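Local coordinates for protein NEQ263 (Nanoarchaeum equitans Kin4-M, PDB 5BN3) that probably binds ATP as NeqB, an ATPase alpha/beta family subunit that assembles with NeqA in an archaeal ATP synthase core, at residues I147-A152 and Q386-Y391; P139-A144 and K170-E175; K337-I342 and E399-I404. All coordinates share one frame; numbering follows the deposited sequence.

Contact 1. Residues I147-A152 and Q386-Y391; sequences IARNVA and QDYYEY
The type I beta turn Asp387-Glu390, in the loop between helices 367-384 and 394-408, takes Arg149 from the last turn of helix 140-151 onto its Tyr388 carbonyl. Both end nitrogens bond to that one oxygen: Arg149 NH1 lies 3.0 Å and NH2 2.9 Å from Tyr388 O. The oxygen sits in the guanidinium plane; NH1 approaches in the carbonyl plane, on a lone pair, and NH2 from above it. A bend at chi3 (-49°) in the otherwise extended arginine chain brings the group there. NH2 also stands over the centre of the Tyr388 ring, with the two planes nearly perpendicular (86°), a cation-pi contact in which CZ is 4.7 Å from the ring centroid. Over one guanidinium face, toward its rim, lies Tyr389 CD1, 3.7 Å from Arg149 NH2. The grip ties the end of a nucleotide-binding-domain helix to a loop of the C-terminal domain.

Within the loop, Asp387 OD1 closes an Asx turn by accepting from Tyr389 N at 2.6 Å, which braces, through its N-H, the same peptide whose carbonyl the arginine grips. Water 1 accepts from Arg149 NH1 and gives a weak bond to Tyr389 O. One helix residue on, Asn150 OD1 approaches the Tyr391 ring, 3.1 Å from CD2. Asn150 ND2 is held by Gln146 O in its own helix and by water 2, which donates weakly to Glu390 O.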
loop_
_atom_site.group_PDB
_atom_site.type_symbol
_atom_site.label_atom_id
_atom_site.label_comp_id
_atom_site.label_asym_id
_atom_site.label_seq_id
_atom_site.Cartn_x
_atom_site.Cartn_y
_atom_site.Cartn_z
ATOM N N ILE B 147 -23.727 -15.765 26.964
ATOM C CA ILE B 147 -24.606 -14.601 27.008
ATOM C C ILE B 147 -26.050 -15.014 26.733
ATOM O O ILE B 147 -26.954 -14.674 27.497
ATOM C CB ILE B 147 -24.172 -13.529 25.985
ATOM C CG1 ILE B 147 -22.901 -12.819 26.462
ATOM C CG2 ILE B 147 -25.276 -12.513 25.772
ATOM C CD1 ILE B 147 -22.289 -11.902 25.414
ATOM N N ALA B 148 -26.259 -15.753 25.646
ATOM C CA ALA B 148 -27.593 -16.208 25.263
ATOM C C ALA B 148 -28.261 -17.034 26.361
ATOM O O ALA B 148 -29.472 -16.934 26.573
ATOM C CB ALA B 148 -27.522 -17.002 23.973
ATOM N N ARG B 149 -27.467 -17.846 27.052
ATOM C CA ARG B 149 -27.967 -18.697 28.131
ATOM C C ARG B 149 -28.608 -17.884 29.254
ATOM O O ARG B 149 -29.560 -18.336 29.891
ATOM C CB ARG B 149 -26.824 -19.551 28.696
ATOM C CG ARG B 149 -27.264 -20.643 29.665
ATOM C CD ARG B 149 -26.112 -21.101 30.549
ATOM N NE ARG B 149 -24.905 -21.392 29.779
ATOM C CZ ARG B 149 -23.669 -21.194 30.227
ATOM N NH1 ARG B 149 -23.473 -20.703 31.443
ATOM N NH2 ARG B 149 -22.628 -21.481 29.459
ATOM N N ASN B 150 -28.100 -16.675 29.483
ATOM C CA ASN B 150 -28.519 -15.884 30.641
ATOM C C ASN B 150 -29.479 -14.722 30.362
ATOM O O ASN B 150 -30.221 -14.308 31.255
ATOM C CB ASN B 150 -27.292 -15.388 31.415
ATOM C CG ASN B 150 -26.514 -16.520 32.060
ATOM O OD1 ASN B 150 -27.005 -17.180 32.977
ATOM N ND2 ASN B 150 -25.291 -16.743 31.592
ATOM N N VAL B 151 -29.471 -14.198 29.139
ATOM C CA VAL B 151 -30.302 -13.035 28.813
ATOM C C VAL B 151 -31.551 -13.389 28.005
ATOM O O VAL B 151 -32.376 -12.521 27.720
ATOM C CB VAL B 151 -29.500 -11.940 28.062
ATOM C CG1 VAL B 151 -28.256 -11.555 28.843
ATOM C CG2 VAL B 151 -29.125 -12.412 26.663
ATOM N N ALA B 152 -31.691 -14.663 27.648
ATOM C CA ALA B 152 -32.803 -15.098 26.803
ATOM C C ALA B 152 -33.599 -16.263 27.389
ATOM O O ALA B 152 -34.157 -17.071 26.648
ATOM C CB ALA B 152 -32.299 -15.455 25.419
ATOM N N GLN B 386 -13.329 -16.088 34.557
ATOM C CA GLN B 386 -14.612 -16.583 35.043
ATOM C C GLN B 386 -14.995 -17.832 34.255
ATOM O O GLN B 386 -14.745 -17.906 33.051
ATOM C CB GLN B 386 -15.677 -15.493 34.875
ATOM C CG GLN B 386 -17.102 -15.929 35.165
ATOM C CD GLN B 386 -18.107 -14.820 34.927
ATOM O OE1 GLN B 386 -17.755 -13.637 34.905
ATOM N NE2 GLN B 386 -19.366 -15.196 34.744
ATOM N N ASP B 387 -15.594 -18.813 34.922
ATOM C CA ASP B 387 -15.947 -20.064 34.254
ATOM C C ASP B 387 -17.085 -19.892 33.244
ATOM O O ASP B 387 -17.956 -19.034 33.405
ATOM C CB ASP B 387 -16.315 -21.144 35.274
ATOM C CG ASP B 387 -16.436 -22.519 34.646
ATOM O OD1 ASP B 387 -17.549 -22.879 34.203
ATOM O OD2 ASP B 387 -15.417 -23.238 34.584
ATOM N N TYR B 388 -17.061 -20.722 32.205
ATOM C CA TYR B 388 -18.085 -20.729 31.164
ATOM C C TYR B 388 -19.473 -21.031 31.731
ATOM O O TYR B 388 -20.489 -20.620 31.166
ATOM C CB TYR B 388 -17.696 -21.758 30.097
ATOM C CG TYR B 388 -18.719 -21.990 29.010
ATOM C CD1 TYR B 388 -19.167 -20.949 28.213
ATOM C CD2 TYR B 388 -19.208 -23.262 28.757
ATOM C CE1 TYR B 388 -20.094 -21.167 27.210
ATOM C CE2 TYR B 388 -20.131 -23.489 27.756
ATOM C CZ TYR B 388 -20.570 -22.438 26.985
ATOM O OH TYR B 388 -21.490 -22.655 25.988
ATOM N N TYR B 389 -19.511 -21.741 32.854
ATOM C CA TYR B 389 -20.778 -22.108 33.479
ATOM C C TYR B 389 -21.050 -21.318 34.754
ATOM O O TYR B 389 -21.939 -21.667 35.532
ATOM C CB TYR B 389 -20.813 -23.610 33.765
ATOM C CG TYR B 389 -20.793 -24.449 32.515
ATOM C CD1 TYR B 389 -21.849 -24.407 31.620
ATOM C CD2 TYR B 389 -19.723 -25.281 32.228
ATOM C CE1 TYR B 389 -21.838 -25.164 30.476
ATOM C CE2 TYR B 389 -19.706 -26.050 31.083
ATOM C CZ TYR B 389 -20.768 -25.986 30.212
ATOM O OH TYR B 389 -20.763 -26.745 29.067
ATOM N N GLU B 390 -20.290 -20.250 34.961
ATOM C CA GLU B 390 -20.435 -19.430 36.159
ATOM C C GLU B 390 -21.284 -18.192 35.896
ATOM O O GLU B 390 -21.066 -17.476 34.913
ATOM C CB GLU B 390 -19.060 -19.012 36.688
ATOM C CG GLU B 390 -19.116 -18.105 37.909
ATOM C CD GLU B 390 -17.744 -17.796 38.476
ATOM O OE1 GLU B 390 -16.735 -18.222 37.870
ATOM O OE2 GLU B 390 -17.670 -17.125 39.527
ATOM N N TYR B 391 -22.254 -17.949 36.773
ATOM C CA TYR B 391 -23.068 -16.741 36.714
ATOM C C TYR B 391 -22.765 -15.866 37.923
ATOM O O TYR B 391 -22.880 -16.310 39.066
ATOM C CB TYR B 391 -24.562 -17.092 36.694
ATOM C CG TYR B 391 -25.467 -15.886 36.554
ATOM C CD1 TYR B 391 -25.819 -15.119 37.660
ATOM C CD2 TYR B 391 -25.973 -15.518 35.319
ATOM C CE1 TYR B 391 -26.640 -14.016 37.531
ATOM C CE2 TYR B 391 -26.797 -14.421 35.181
ATOM C CZ TYR B 391 -27.125 -13.674 36.288
ATOM O OH TYR B 391 -27.945 -12.579 36.146
HETATM O O HOH W 1 -24.471 -20.153 34.194
HETATM O O HOH W 2 -23.039 -18.050 33.231
#

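Contact 2. Residues P139-A144 and K170-E175; sequences PMERLA and KMFIDE
Glu141 and Ala144 meet Met171 and Phe172 where helices 140-151 and 166-178 lie side by side in the nucleotide-binding domain. The axes of the two short segments pass 10.8 Å apart and run in roughly the same direction, crossing at -28°, as suits two helices that follow successive parallel strands, 131-134 and 156-162.

The contact is carried by van der Waals packing, with no hydrogen bond across it. Met171 brings its sulfur against the first side-chain carbon of the glutamate, SD lying 3.6 Å from Glu141 CB. Phe172 reaches in beside it: CE1 is 4.0 Å from Glu141 CG, while CE2, on the other side of CZ, lies 4.5 Å from Ala144 CB, a looser touch. The ring therefore spans one helical turn, from Glu141 to Ala144. Its CG is anti to the carbonyl carbon (chi1 -81°), which swings the ring across toward the other helix. Beyond the pair, Phe172 stacks on Phe159 and touches Met279 of strand 273-281, on which Ala144 also packs.

The polar end of Glu141 is used differently. A bend at chi2 (86°) turns the carboxylate away from helix 166-178, and its OE1 forms a salt bridge with Lys425 of the neighbouring V-type ATP synthase alpha chain.

One side chain is thus divided in its chemistry: the methylenes of Glu141 serve as apolar surface inside the domain, while its charge, otherwise costly to bury, is probably compensated by the lysine at the subunit interface.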
loop_
_atom_site.group_PDB
_atom_site.type_symbol
_atom_site.label_atom_id
_atom_site.label_comp_id
_atom_site.label_asym_id
_atom_site.label_seq_id
_atom_site.Cartn_x
_atom_site.Cartn_y
_atom_site.Cartn_z
ATOM N N PRO B 139 -12.305 -17.978 21.661
ATOM C CA PRO B 139 -13.620 -18.553 21.981
ATOM C C PRO B 139 -14.788 -17.568 21.908
ATOM O O PRO B 139 -15.499 -17.387 22.901
ATOM C CB PRO B 139 -13.443 -19.035 23.424
ATOM C CG PRO B 139 -12.415 -18.120 23.990
ATOM C CD PRO B 139 -11.456 -17.861 22.862
ATOM N N MET B 140 -14.990 -16.960 20.745
ATOM C CA MET B 140 -16.101 -16.041 20.529
ATOM C C MET B 140 -17.448 -16.760 20.615
ATOM O O MET B 140 -18.440 -16.190 21.080
ATOM C CB MET B 140 -15.938 -15.359 19.168
ATOM C CG MET B 140 -17.117 -14.519 18.717
ATOM S SD MET B 140 -16.769 -13.651 17.170
ATOM C CE MET B 140 -16.251 -15.013 16.128
ATOM N N GLU B 141 -17.475 -18.014 20.174
ATOM C CA GLU B 141 -18.705 -18.798 20.180
ATOM C C GLU B 141 -19.162 -19.118 21.599
ATOM O O GLU B 141 -20.346 -18.996 21.914
ATOM C CB GLU B 141 -18.530 -20.091 19.377
ATOM C CG GLU B 141 -18.125 -19.884 17.922
ATOM C CD GLU B 141 -16.624 -19.758 17.740
ATOM O OE1 GLU B 141 -15.884 -19.856 18.744
ATOM O OE2 GLU B 141 -16.179 -19.560 16.590
ATOM N N ARG B 142 -18.226 -19.527 22.452
ATOM C CA ARG B 142 -18.538 -19.783 23.856
ATOM C C ARG B 142 -19.091 -18.541 24.542
ATOM O O ARG B 142 -20.028 -18.629 25.330
ATOM C CB ARG B 142 -17.303 -20.295 24.609
ATOM C CG ARG B 142 -16.869 -21.693 24.200
ATOM C CD ARG B 142 -16.372 -22.508 25.389
ATOM N NE ARG B 142 -15.120 -22.000 25.940
ATOM C CZ ARG B 142 -13.912 -22.371 25.523
ATOM N NH1 ARG B 142 -13.787 -23.253 24.541
ATOM N NH2 ARG B 142 -12.829 -21.859 26.090
ATOM N N LEU B 143 -18.517 -17.380 24.233
ATOM C CA LEU B 143 -18.967 -16.127 24.837
ATOM C C LEU B 143 -20.407 -15.803 24.453
ATOM O O LEU B 143 -21.206 -15.414 25.301
ATOM C CB LEU B 143 -18.044 -14.971 24.439
ATOM C CG LEU B 143 -18.452 -13.607 25.008
ATOM C CD1 LEU B 143 -18.467 -13.645 26.529
ATOM C CD2 LEU B 143 -17.536 -12.501 24.515
ATOM N N ALA B 144 -20.735 -15.974 23.176
ATOM C CA ALA B 144 -22.084 -15.697 22.691
ATOM C C ALA B 144 -23.105 -16.629 23.329
ATOM O O ALA B 144 -24.210 -16.210 23.674
ATOM C CB ALA B 144 -22.132 -15.836 21.191
ATOM N N LYS B 170 -23.067 -26.523 14.654
ATOM C CA LYS B 170 -23.479 -27.659 15.477
ATOM C C LYS B 170 -23.155 -27.423 16.949
ATOM O O LYS B 170 -23.834 -27.949 17.827
ATOM C CB LYS B 170 -22.846 -28.964 14.982
ATOM C CG LYS B 170 -23.347 -29.404 13.615
ATOM C CD LYS B 170 -23.535 -30.910 13.540
ATOM C CE LYS B 170 -24.330 -31.291 12.297
ATOM N NZ LYS B 170 -24.897 -32.667 12.385
ATOM N N MET B 171 -22.118 -26.632 17.214
ATOM C CA MET B 171 -21.779 -26.242 18.581
ATOM C C MET B 171 -22.917 -25.438 19.202
ATOM O O MET B 171 -23.256 -25.624 20.372
ATOM C CB MET B 171 -20.486 -25.421 18.601
ATOM C CG MET B 171 -20.082 -24.926 19.979
ATOM S SD MET B 171 -18.805 -23.652 19.936
ATOM C CE MET B 171 -17.550 -24.458 18.942
ATOM N N PHE B 172 -23.508 -24.551 18.408
ATOM C CA PHE B 172 -24.651 -23.757 18.848
ATOM C C PHE B 172 -25.882 -24.629 19.063
ATOM O O PHE B 172 -26.502 -24.587 20.126
ATOM C CB PHE B 172 -24.971 -22.669 17.820
ATOM C CG PHE B 172 -24.096 -21.452 17.927
ATOM C CD1 PHE B 172 -22.829 -21.438 17.363
ATOM C CD2 PHE B 172 -24.549 -20.317 18.581
ATOM C CE1 PHE B 172 -22.027 -20.314 17.458
ATOM C CE2 PHE B 172 -23.753 -19.191 18.679
ATOM C CZ PHE B 172 -22.491 -19.190 18.117
ATOM N N ILE B 173 -26.236 -25.401 18.037
ATOM C CA ILE B 173 -27.399 -26.287 18.080
ATOM C C ILE B 173 -27.357 -27.235 19.279
ATOM O O ILE B 173 -28.349 -27.389 19.995
ATOM C CB ILE B 173 -27.519 -27.108 16.771
ATOM C CG1 ILE B 173 -27.875 -26.193 15.595
ATOM C CG2 ILE B 173 -28.563 -28.204 16.906
ATOM C CD1 ILE B 173 -27.921 -26.906 14.254
ATOM N N ASP B 174 -26.203 -27.859 19.497
ATOM C CA ASP B 174 -26.043 -28.806 20.598
ATOM C C ASP B 174 -26.176 -28.155 21.978
ATOM O O ASP B 174 -26.733 -28.755 22.895
ATOM C CB ASP B 174 -24.711 -29.556 20.476
ATOM C CG ASP B 174 -24.678 -30.509 19.289
ATOM O OD1 ASP B 174 -25.740 -30.739 18.671
ATOM O OD2 ASP B 174 -23.588 -31.038 18.984
ATOM N N GLU B 175 -25.670 -26.934 22.125
ATOM C CA GLU B 175 -25.784 -26.207 23.391
ATOM C C GLU B 175 -27.225 -25.772 23.647
ATOM O O GLU B 175 -27.709 -25.833 24.779
ATOM C CB GLU B 175 -24.845 -24.992 23.406
ATOM C CG GLU B 175 -24.955 -24.102 24.644
ATOM C CD GLU B 175 -24.176 -24.627 25.843
ATOM O OE1 GLU B 175 -23.779 -25.811 25.836
ATOM O OE2 GLU B 175 -23.959 -23.849 26.797
#

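Contact 3. Residues K337-I342 and E399-I404; sequences KKYADI and EIIDSI
Tyr339 points its hydroxyl into the carboxylate of Asp402, between helices 334-356 and 394-408. Its OH lies 2.9 Å from Asp402 OD1 and equally 2.9 Å from Asp402 OD2, so the hydroxyl faces both oxygens at equal distance. Asp402 has CG anti to the carbonyl carbon (chi1 -71°), which brings its carboxylate over to the tyrosine hydroxyl. Ring and carboxylate planes are turned 50° against each other, and the carboxylate comes in at the ring edge: OD1 is also 3.2 Å from Tyr339 CE1.

Further down the same edge, Ile401 fills the contact. Its methyl CG2 lies near the ring plane, 4.0 Å from Tyr339 CD1, and the end of its other branch, CD1, is as near to that ring atom. On the next turn of helix 334-356, Ile342 CG2 adds a looser methyl contact, 4.3 Å from Ile401 CG2. A phenylalanine in place of Tyr339 would probably keep the ring beside Ile401 but leave the Asp402 carboxylate without its phenol partner.

In the second shell, Phe398, one turn earlier than Asp402 on helix 394-408, stacks on the tyrosine ring. Ile401 also packs on Phe383 of helix 367-384 and on Val120.

The axes of the two short segments are 11.2 Å apart and cross at 46°. They belong to the helical C-terminal domain, where helix 367-384 packs against helix 394-408, with Phe383 touching Ile401 and Ile404, and Phe375 and Leu378 touching Ile404.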
loop_
_atom_site.group_PDB
_atom_site.type_symbol
_atom_site.label_atom_id
_atom_site.label_comp_id
_atom_site.label_asym_id
_atom_site.label_seq_id
_atom_site.Cartn_x
_atom_site.Cartn_y
_atom_site.Cartn_z
ATOM N N LYS B 337 -22.532 3.265 37.976
ATOM C CA LYS B 337 -21.661 4.189 37.254
ATOM C C LYS B 337 -20.346 4.400 37.987
ATOM O O LYS B 337 -19.283 4.464 37.370
ATOM C CB LYS B 337 -22.364 5.533 37.035
ATOM C CG LYS B 337 -23.532 5.469 36.062
ATOM C CD LYS B 337 -24.307 6.783 36.031
ATOM C CE LYS B 337 -25.510 6.691 35.098
ATOM N NZ LYS B 337 -26.324 7.940 35.088
ATOM N N LYS B 338 -20.427 4.500 39.309
ATOM C CA LYS B 338 -19.246 4.702 40.139
ATOM C C LYS B 338 -18.279 3.525 40.035
ATOM O O LYS B 338 -17.070 3.716 39.899
ATOM C CB LYS B 338 -19.656 4.923 41.597
ATOM C CG LYS B 338 -18.490 5.169 42.534
ATOM C CD LYS B 338 -18.924 5.103 43.990
ATOM C CE LYS B 338 -17.720 5.091 44.918
ATOM N NZ LYS B 338 -16.862 6.293 44.730
ATOM N N TYR B 339 -18.815 2.309 40.092
ATOM C CA TYR B 339 -17.989 1.109 39.997
ATOM C C TYR B 339 -17.353 0.954 38.617
ATOM O O TYR B 339 -16.192 0.566 38.506
ATOM C CB TYR B 339 -18.803 -0.140 40.350
ATOM C CG TYR B 339 -18.815 -0.462 41.826
ATOM C CD1 TYR B 339 -17.775 -1.171 42.408
ATOM C CD2 TYR B 339 -19.867 -0.061 42.636
ATOM C CE1 TYR B 339 -17.780 -1.469 43.755
ATOM C CE2 TYR B 339 -19.882 -0.353 43.984
ATOM C CZ TYR B 339 -18.835 -1.057 44.538
ATOM O OH TYR B 339 -18.842 -1.354 45.879
ATOM N N ALA B 340 -18.117 1.251 37.571
ATOM C CA ALA B 340 -17.606 1.151 36.208
ATOM C C ALA B 340 -16.458 2.126 35.983
ATOM O O ALA B 340 -15.435 1.771 35.397
ATOM C CB ALA B 340 -18.711 1.407 35.209
ATOM N N ASP B 341 -16.638 3.357 36.450
ATOM C CA ASP B 341 -15.619 4.387 36.307
ATOM C C ASP B 341 -14.335 4.013 37.049
ATOM O O ASP B 341 -13.239 4.149 36.506
ATOM C CB ASP B 341 -16.152 5.734 36.804
ATOM C CG ASP B 341 -15.474 6.914 36.134
ATOM O OD1 ASP B 341 -15.330 6.894 34.893
ATOM O OD2 ASP B 341 -15.081 7.860 36.847
ATOM N N ILE B 342 -14.472 3.530 38.280
ATOM C CA ILE B 342 -13.316 3.150 39.090
ATOM C C ILE B 342 -12.576 1.960 38.468
ATOM O O ILE B 342 -11.348 1.898 38.503
ATOM C CB ILE B 342 -13.730 2.861 40.565
ATOM C CG1 ILE B 342 -12.917 3.716 41.543
ATOM C CG2 ILE B 342 -13.591 1.382 40.913
ATOM C CD1 ILE B 342 -11.498 3.223 41.760
ATOM N N GLU B 399 -18.528 -6.810 44.641
ATOM C CA GLU B 399 -17.775 -7.345 45.775
ATOM C C GLU B 399 -16.347 -7.716 45.388
ATOM O O GLU B 399 -15.410 -7.494 46.156
ATOM C CB GLU B 399 -18.482 -8.574 46.356
ATOM C CG GLU B 399 -19.773 -8.274 47.100
ATOM C CD GLU B 399 -20.447 -9.531 47.612
ATOM O OE1 GLU B 399 -19.773 -10.583 47.678
ATOM O OE2 GLU B 399 -21.650 -9.473 47.942
ATOM N N ILE B 400 -16.191 -8.297 44.202
ATOM C CA ILE B 400 -14.871 -8.651 43.692
ATOM C C ILE B 400 -14.014 -7.398 43.511
ATOM O O ILE B 400 -12.848 -7.374 43.906
ATOM C CB ILE B 400 -14.968 -9.430 42.359
ATOM C CG1 ILE B 400 -15.648 -10.785 42.583
ATOM C CG2 ILE B 400 -13.594 -9.642 41.762
ATOM C CD1 ILE B 400 -15.865 -11.585 41.308
ATOM N N ILE B 401 -14.605 -6.358 42.926
ATOM C CA ILE B 401 -13.920 -5.082 42.738
ATOM C C ILE B 401 -13.487 -4.493 44.081
ATOM O O ILE B 401 -12.352 -4.032 44.225
ATOM C CB ILE B 401 -14.811 -4.070 41.983
ATOM C CG1 ILE B 401 -15.084 -4.558 40.556
ATOM C CG2 ILE B 401 -14.156 -2.705 41.937
ATOM C CD1 ILE B 401 -16.015 -3.653 39.761
ATOM N N ASP B 402 -14.388 -4.520 45.061
ATOM C CA ASP B 402 -14.077 -4.054 46.410
ATOM C C ASP B 402 -12.896 -4.821 47.005
ATOM O O ASP B 402 -11.989 -4.227 47.584
ATOM C CB ASP B 402 -15.297 -4.196 47.330
ATOM C CG ASP B 402 -16.400 -3.207 47.000
ATOM O OD1 ASP B 402 -16.108 -2.158 46.387
ATOM O OD2 ASP B 402 -17.562 -3.475 47.371
ATOM N N SER B 403 -12.911 -6.140 46.852
ATOM C CA SER B 403 -11.847 -6.994 47.371
ATOM C C SER B 403 -10.493 -6.712 46.712
ATOM O O SER B 403 -9.465 -6.649 47.389
ATOM C CB SER B 403 -12.226 -8.465 47.191
ATOM O OG SER B 403 -11.191 -9.315 47.645
ATOM N N ILE B 404 -10.505 -6.539 45.393
ATOM C CA ILE B 404 -9.290 -6.244 44.636
ATOM C C ILE B 404 -8.705 -4.884 45.022
ATOM O O ILE B 404 -7.488 -4.737 45.155
ATOM C CB ILE B 404 -9.557 -6.286 43.113
ATOM C CG1 ILE B 404 -9.980 -7.693 42.683
ATOM C CG2 ILE B 404 -8.326 -5.867 42.338
ATOM C CD1 ILE B 404 -10.400 -7.789 41.227
#

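Contacts 1 and 2 are neighbours, their centres 12 Å apart, and share helix 140-151: its start lies along helix 166-178, its end meets the loop 386-391. They touch directly, since Glu175 of contact 2 probably receives a weak hydrogen bond from the Tyr388 hydroxyl of contact 1. Contact 3 stands apart in the helical C-terminal domain, about 21 Å from contact 1 and 30 Å from contact 2, centre to centre. Along the chain, contact 2 closes before contact 3 opens, whereas contact 1 interleaves with both. Contact 1 thus joins the nucleotide-binding domain to the loop leading into helix 394-408, which contact 3 packs on helix 334-356.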